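Local coordinates for protein glycoside hydrolase family 31 (Trueperella pyogenes, PDB 5I0F) that probably hydrolyses cycloalternan, a cyclic glucose oligosaccharide, through a glycosyl-enzyme intermediate of the glycoside hydrolase family 31 type, captured here, at residues F464-G469 with Y496-Y500; G526-A530 with I555-G559. All coordinates share one frame; numbering follows the deposited sequence.

Contact 1: residues F464-G469 with Y496-Y500; sequences FKTDGG and YARAY. With BGC (beta-D-glucopyranose), chain C.
Thr466 packs against two tyrosines of the helix, each of its carbons taking one ring. Its CB lies off-centre over the Tyr496 ring, 4.0 Å from that ring's centroid, a CH-pi contact. CG2 goes on to the Tyr500 ring and makes a second CH-pi contact over its face, with CD1 of Tyr500 3.6 Å from the methyl carbon. The first torsion (chi1 35°) places CG2 anti to the carbonyl carbon, while OG1 turns to Ser515 on the next strand. Phe464 extends the apolar row: the edge of Tyr500 meets its face in a T-shaped pair, planes 62° apart, and CD2 of Tyr500 stands 3.6 Å from CD2 of Phe464. Past Thr466 the contact turns polar. Tyr496 carries CG anti to its own backbone N (chi1 174°) and reaches the loop after the strand, where its OH donates to Asp467 O at 2.7 Å, in the carbonyl plane and on a lone pair. This bond ties down the backbone of the residue whose carboxylate has become an ester: Asp467 OD2 is joined to C1 of the glucose at 1.4 Å, the covalent intermediate of a retaining glycosidase, which identifies Asp467 as the nucleophile. The ester's other oxygen, Asp467 OD1, accepts Gly468 N at 2.9 Å, met from above the plane of the group. On the sugar side Lys465 stretches its extended chain to a weak hydrogen bond from NZ to the glucose O3, with Glu330 as its salt-bridge partner. Strand 463-466 belongs to the parallel TIM barrel, flanked by strands 383-388 and 513-515; helix 485-506 packs outside it, its residues 496-500 running nearly antiparallel to 464-466, with Tyr500 OH bonded to Gln388 and Trp448.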
loop_
_atom_site.group_PDB
_atom_site.type_symbol
_atom_site.label_atom_id
_atom_site.label_comp_id
_atom_site.label_asym_id
_atom_site.label_seq_id
_atom_site.Cartn_x
_atom_site.Cartn_y
_atom_site.Cartn_z
ATOM N N PHE A 464 -15.905 6.204 -0.417
ATOM C CA PHE A 464 -14.820 6.763 0.373
ATOM C C PHE A 464 -13.444 6.462 -0.207
ATOM O O PHE A 464 -13.197 5.343 -0.673
ATOM C CB PHE A 464 -14.884 6.212 1.805
ATOM C CG PHE A 464 -16.120 6.619 2.568
ATOM C CD1 PHE A 464 -16.167 7.832 3.237
ATOM C CD2 PHE A 464 -17.212 5.746 2.670
ATOM C CE1 PHE A 464 -17.298 8.187 3.975
ATOM C CE2 PHE A 464 -18.337 6.097 3.383
ATOM C CZ PHE A 464 -18.383 7.308 4.036
ATOM N N LYS A 465 -12.558 7.461 -0.189
ATOM C CA LYS A 465 -11.136 7.247 -0.432
ATOM C C LYS A 465 -10.483 6.932 0.912
ATOM O O LYS A 465 -10.132 7.849 1.671
ATOM C CB LYS A 465 -10.487 8.471 -1.077
ATOM C CG LYS A 465 -9.021 8.241 -1.428
ATOM C CD LYS A 465 -8.449 9.365 -2.267
ATOM C CE LYS A 465 -7.010 9.059 -2.648
ATOM N NZ LYS A 465 -6.441 10.104 -3.546
ATOM N N THR A 466 -10.342 5.643 1.179
ATOM C CA THR A 466 -9.860 5.099 2.432
ATOM C C THR A 466 -8.343 5.050 2.350
ATOM O O THR A 466 -7.765 4.018 2.096
ATOM C CB THR A 466 -10.496 3.705 2.678
ATOM O OG1 THR A 466 -10.662 3.024 1.427
ATOM C CG2 THR A 466 -11.864 3.851 3.321
ATOM N N ASP A 467 -7.722 6.206 2.557
ATOM C CA ASP A 467 -6.280 6.390 2.492
ATOM C C ASP A 467 -5.607 5.873 3.780
ATOM O O ASP A 467 -6.266 5.668 4.799
ATOM C CB ASP A 467 -6.008 7.900 2.295
ATOM C CG ASP A 467 -4.626 8.224 1.761
ATOM O OD1 ASP A 467 -3.815 7.339 1.451
ATOM O OD2 ASP A 467 -4.348 9.454 1.618
ATOM N N GLY A 468 -4.308 5.651 3.716
ATOM C CA GLY A 468 -3.552 5.118 4.851
ATOM C C GLY A 468 -3.841 3.662 5.199
ATOM O O GLY A 468 -4.142 2.858 4.334
ATOM N N GLY A 469 -3.693 3.324 6.472
ATOM C CA GLY A 469 -3.875 1.961 6.979
ATOM C C GLY A 469 -2.589 1.213 7.327
ATOM O O GLY A 469 -2.658 0.075 7.824
ATOM N N TYR A 496 -10.008 -2.274 7.516
ATOM C CA TYR A 496 -10.337 -0.868 7.245
ATOM C C TYR A 496 -11.230 -0.707 6.007
ATOM O O TYR A 496 -12.305 -0.083 6.071
ATOM C CB TYR A 496 -9.023 -0.112 7.102
ATOM C CG TYR A 496 -9.044 1.336 6.677
ATOM C CD1 TYR A 496 -10.022 2.233 7.104
ATOM C CD2 TYR A 496 -8.041 1.819 5.837
ATOM C CE1 TYR A 496 -9.979 3.580 6.711
ATOM C CE2 TYR A 496 -7.987 3.139 5.447
ATOM C CZ TYR A 496 -8.967 4.025 5.880
ATOM O OH TYR A 496 -8.896 5.351 5.479
ATOM N N ALA A 497 -10.784 -1.259 4.893
ATOM C CA ALA A 497 -11.577 -1.224 3.650
ATOM C C ALA A 497 -12.913 -1.926 3.861
ATOM O O ALA A 497 -13.961 -1.388 3.493
ATOM C CB ALA A 497 -10.810 -1.854 2.489
ATOM N N ARG A 498 -12.888 -3.094 4.489
ATOM C CA ARG A 498 -14.117 -3.802 4.849
ATOM C C ARG A 498 -15.100 -2.948 5.657
ATOM O O ARG A 498 -16.296 -2.954 5.387
ATOM C CB ARG A 498 -13.791 -5.061 5.640
ATOM C CG ARG A 498 -15.009 -5.846 6.090
ATOM C CD ARG A 498 -14.644 -7.097 6.853
ATOM N NE ARG A 498 -15.861 -7.845 7.201
ATOM C CZ ARG A 498 -15.897 -8.938 7.952
ATOM N NH1 ARG A 498 -14.790 -9.452 8.457
ATOM N NH2 ARG A 498 -17.066 -9.517 8.198
ATOM N N ALA A 499 -14.601 -2.238 6.667
ATOM C CA ALA A 499 -15.471 -1.410 7.544
ATOM C C ALA A 499 -16.296 -0.428 6.724
ATOM O O ALA A 499 -17.494 -0.313 6.925
ATOM C CB ALA A 499 -14.629 -0.642 8.549
ATOM N N TYR A 500 -15.645 0.266 5.781
ATOM C CA TYR A 500 -16.341 1.284 4.990
ATOM C C TYR A 500 -17.216 0.663 3.886
ATOM O O TYR A 500 -18.312 1.176 3.596
ATOM C CB TYR A 500 -15.362 2.305 4.429
ATOM C CG TYR A 500 -14.872 3.311 5.445
ATOM C CD1 TYR A 500 -13.785 3.032 6.297
ATOM C CD2 TYR A 500 -15.484 4.548 5.561
ATOM C CE1 TYR A 500 -13.330 3.977 7.212
ATOM C CE2 TYR A 500 -15.028 5.502 6.459
ATOM C CZ TYR A 500 -13.959 5.216 7.286
ATOM O OH TYR A 500 -13.510 6.206 8.139
HETATM C C2 BGC C . -2.726 9.835 -0.419
HETATM C C3 BGC C . -2.781 11.051 -1.362
HETATM C C4 BGC C . -3.611 12.153 -0.712
HETATM C C5 BGC C . -3.070 12.501 0.683
HETATM C C6 BGC C . -4.041 13.450 1.373
HETATM C C1 BGC C . -3.143 10.023 1.062
HETATM O O2 BGC C . -1.828 8.753 -0.739
HETATM O O3 BGC C . -3.320 10.670 -2.630
HETATM O O4 BGC C . -3.619 13.330 -1.543
HETATM O O5 BGC C . -2.846 11.349 1.536
HETATM O O6 BGC C . -3.470 13.973 2.576
#

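Contact 2: residues G526-A530 with I555-G559. With BGC (beta-D-glucopyranose), chain C.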
loop_
_atom_site.group_PDB
_atom_site.type_symbol
_atom_site.label_atom_id
_atom_site.label_comp_id
_atom_site.label_asym_id
_atom_site.label_seq_id
_atom_site.Cartn_x
_atom_site.Cartn_y
_atom_site.Cartn_z
ATOM N N GLY A 526 -13.432 -3.448 -2.565
ATOM C CA GLY A 526 -13.370 -2.211 -3.316
ATOM C C GLY A 526 -12.270 -2.105 -4.343
ATOM O O GLY A 526 -11.876 -3.115 -4.965
ATOM N N LEU A 527 -11.796 -0.858 -4.505
ATOM C CA LEU A 527 -10.866 -0.417 -5.528
ATOM C C LEU A 527 -9.535 0.001 -4.908
ATOM O O LEU A 527 -9.463 0.307 -3.698
ATOM C CB LEU A 527 -11.425 0.819 -6.240
ATOM C CG LEU A 527 -12.505 0.654 -7.280
ATOM C CD1 LEU A 527 -13.638 -0.249 -6.871
ATOM C CD2 LEU A 527 -12.988 2.024 -7.724
ATOM N N TYR A 528 -8.493 0.003 -5.742
ATOM C CA TYR A 528 -7.128 0.289 -5.312
ATOM C C TYR A 528 -6.419 1.227 -6.259
ATOM O O TYR A 528 -6.643 1.190 -7.457
ATOM C CB TYR A 528 -6.322 -1.005 -5.087
ATOM C CG TYR A 528 -6.928 -1.763 -3.938
ATOM C CD1 TYR A 528 -8.024 -2.602 -4.133
ATOM C CD2 TYR A 528 -6.504 -1.528 -2.624
ATOM C CE1 TYR A 528 -8.668 -3.210 -3.057
ATOM C CE2 TYR A 528 -7.114 -2.165 -1.552
ATOM C CZ TYR A 528 -8.196 -2.995 -1.775
ATOM O OH TYR A 528 -8.808 -3.555 -0.682
ATOM N N TRP A 529 -5.568 2.099 -5.718
ATOM C CA TRP A 529 -4.676 2.887 -6.555
ATOM C C TRP A 529 -3.252 2.687 -6.064
ATOM O O TRP A 529 -3.038 2.268 -4.925
ATOM C CB TRP A 529 -5.104 4.362 -6.665
ATOM C CG TRP A 529 -4.497 5.311 -5.663
ATOM C CD1 TRP A 529 -3.466 6.163 -5.889
ATOM C CD2 TRP A 529 -4.906 5.526 -4.306
ATOM N NE1 TRP A 529 -3.157 6.854 -4.739
ATOM C CE2 TRP A 529 -4.042 6.500 -3.759
ATOM C CE3 TRP A 529 -5.926 5.002 -3.497
ATOM C CZ2 TRP A 529 -4.155 6.957 -2.437
ATOM C CZ3 TRP A 529 -6.026 5.441 -2.185
ATOM C CH2 TRP A 529 -5.136 6.403 -1.662
ATOM N N ALA A 530 -2.283 2.983 -6.932
ATOM C CA ALA A 530 -0.878 2.656 -6.720
ATOM C C ALA A 530 -0.120 3.593 -5.758
ATOM O O ALA A 530 1.064 3.432 -5.565
ATOM C CB ALA A 530 -0.174 2.637 -8.066
ATOM N N ILE A 555 -6.203 -8.241 -7.467
ATOM C CA ILE A 555 -6.639 -6.861 -7.269
ATOM C C ILE A 555 -7.101 -6.388 -8.639
ATOM O O ILE A 555 -6.280 -5.993 -9.482
ATOM C CB ILE A 555 -5.507 -5.964 -6.733
ATOM C CG1 ILE A 555 -5.012 -6.444 -5.365
ATOM C CG2 ILE A 555 -5.958 -4.505 -6.641
ATOM C CD1 ILE A 555 -6.036 -6.386 -4.250
ATOM N N LEU A 556 -8.410 -6.445 -8.859
ATOM C CA LEU A 556 -9.015 -6.238 -10.178
ATOM C C LEU A 556 -9.192 -4.765 -10.541
ATOM O O LEU A 556 -8.874 -4.358 -11.662
ATOM C CB LEU A 556 -10.378 -6.947 -10.221
ATOM C CG LEU A 556 -11.205 -6.981 -11.508
ATOM C CD1 LEU A 556 -10.438 -7.723 -12.563
ATOM C CD2 LEU A 556 -12.541 -7.687 -11.295
ATOM N N TYR A 557 -9.736 -3.982 -9.612
ATOM C CA TYR A 557 -10.138 -2.607 -9.869
ATOM C C TYR A 557 -9.019 -1.651 -9.432
ATOM O O TYR A 557 -9.092 -1.008 -8.375
ATOM C CB TYR A 557 -11.447 -2.302 -9.126
ATOM C CG TYR A 557 -12.610 -3.230 -9.401
ATOM C CD1 TYR A 557 -13.317 -3.140 -10.589
ATOM C CD2 TYR A 557 -13.029 -4.167 -8.460
ATOM C CE1 TYR A 557 -14.396 -3.984 -10.860
ATOM C CE2 TYR A 557 -14.097 -5.015 -8.712
ATOM C CZ TYR A 557 -14.793 -4.897 -9.896
ATOM O OH TYR A 557 -15.859 -5.701 -10.185
ATOM N N TRP A 558 -7.980 -1.593 -10.245
ATOM C CA TRP A 558 -6.768 -0.897 -9.938
ATOM C C TRP A 558 -6.628 0.330 -10.816
ATOM O O TRP A 558 -6.953 0.305 -12.003
ATOM C CB TRP A 558 -5.580 -1.832 -10.148
ATOM C CG TRP A 558 -4.241 -1.209 -9.948
ATOM C CD1 TRP A 558 -3.479 -1.261 -8.837
ATOM C CD2 TRP A 558 -3.504 -0.449 -10.910
ATOM N NE1 TRP A 558 -2.302 -0.567 -9.032
ATOM C CE2 TRP A 558 -2.295 -0.061 -10.303
ATOM C CE3 TRP A 558 -3.742 -0.073 -12.244
ATOM C CZ2 TRP A 558 -1.325 0.669 -10.978
ATOM C CZ3 TRP A 558 -2.790 0.674 -12.901
ATOM C CH2 TRP A 558 -1.592 1.039 -12.273
ATOM N N GLY A 559 -6.091 1.387 -10.242
ATOM C CA GLY A 559 -5.646 2.551 -11.007
ATOM C C GLY A 559 -4.461 3.234 -10.368
ATOM O O GLY A 559 -3.788 2.684 -9.494
HETATM C C2 BGC C . -2.726 9.835 -0.419
HETATM C C3 BGC C . -2.781 11.051 -1.362
HETATM C C4 BGC C . -3.611 12.153 -0.712
HETATM C C5 BGC C . -3.070 12.501 0.683
HETATM C C6 BGC C . -4.041 13.450 1.373
HETATM C C1 BGC C . -3.143 10.023 1.062
HETATM O O2 BGC C . -1.828 8.753 -0.739
HETATM O O3 BGC C . -3.320 10.670 -2.630
HETATM O O4 BGC C . -3.619 13.330 -1.543
HETATM O O5 BGC C . -2.846 11.349 1.536
HETATM O O6 BGC C . -3.470 13.973 2.576
HETATM O O HOH W 1 -9.848 -4.314 -6.610
#
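Tyr528 pairs with Trp558 in parallel by bonding to its two neighbours: Tyr528 N gives to Tyr557 O at 2.9 Å, and Gly559 N to Tyr528 O at 2.8 Å. One residue on, Ala530 N makes a weaker, more bent bond to Gly559 O (128° at the hydrogen). Side chains fill in around this ladder. Leu527 CG rests 3.6 Å from CB of Tyr557, while Ile555 crosses Tyr528 at about a right angle, its CG2 3.8 Å from Tyr528 CD1 and its CD1 over one ring face. With chi1 at 176° the Trp558 indole swings to Ala530, CZ2 lying 3.7 Å from Ala530 CB. These are the sixth and seventh strands of the TIM barrel, linked by a beta-alpha-beta crossover through helix 537-551, on which Ile555 and Trp558 pack. At the start of the pair a water bridges the chains, donating to Gly526 O and accepting from Tyr557 N. Further out, Glu180 holds Trp558 NE1 and the carbonyl of Ala288 holds Tyr557 OH. On the pocket side Trp529 turns the edge of its indole to the glucose, CZ2 lying 3.4 Å from the sugar O2.

Both contacts belong to one closed barrel, strand 463-466 separated from strand 527-529 by strand 513-515, and their centres lie about 13 Å apart. They meet at the sugar in the glycan pocket. Lys465 of contact 1 makes a cation-pi interaction with Trp529 of contact 2 and also packs on it, Lys465 CE 3.4 Å from Trp529 CH2, and the same CH2 lies 3.5 Å from Asp467 OD1. Contact 1 thus supplies the covalent attachment and contact 2 an indole edge beside it. Outside the barrel, Ala497 CB touches Tyr528 OH at 4.1 Å. Glu330, Arg516, Asp532 and His591 also hydrogen-bond the glucose.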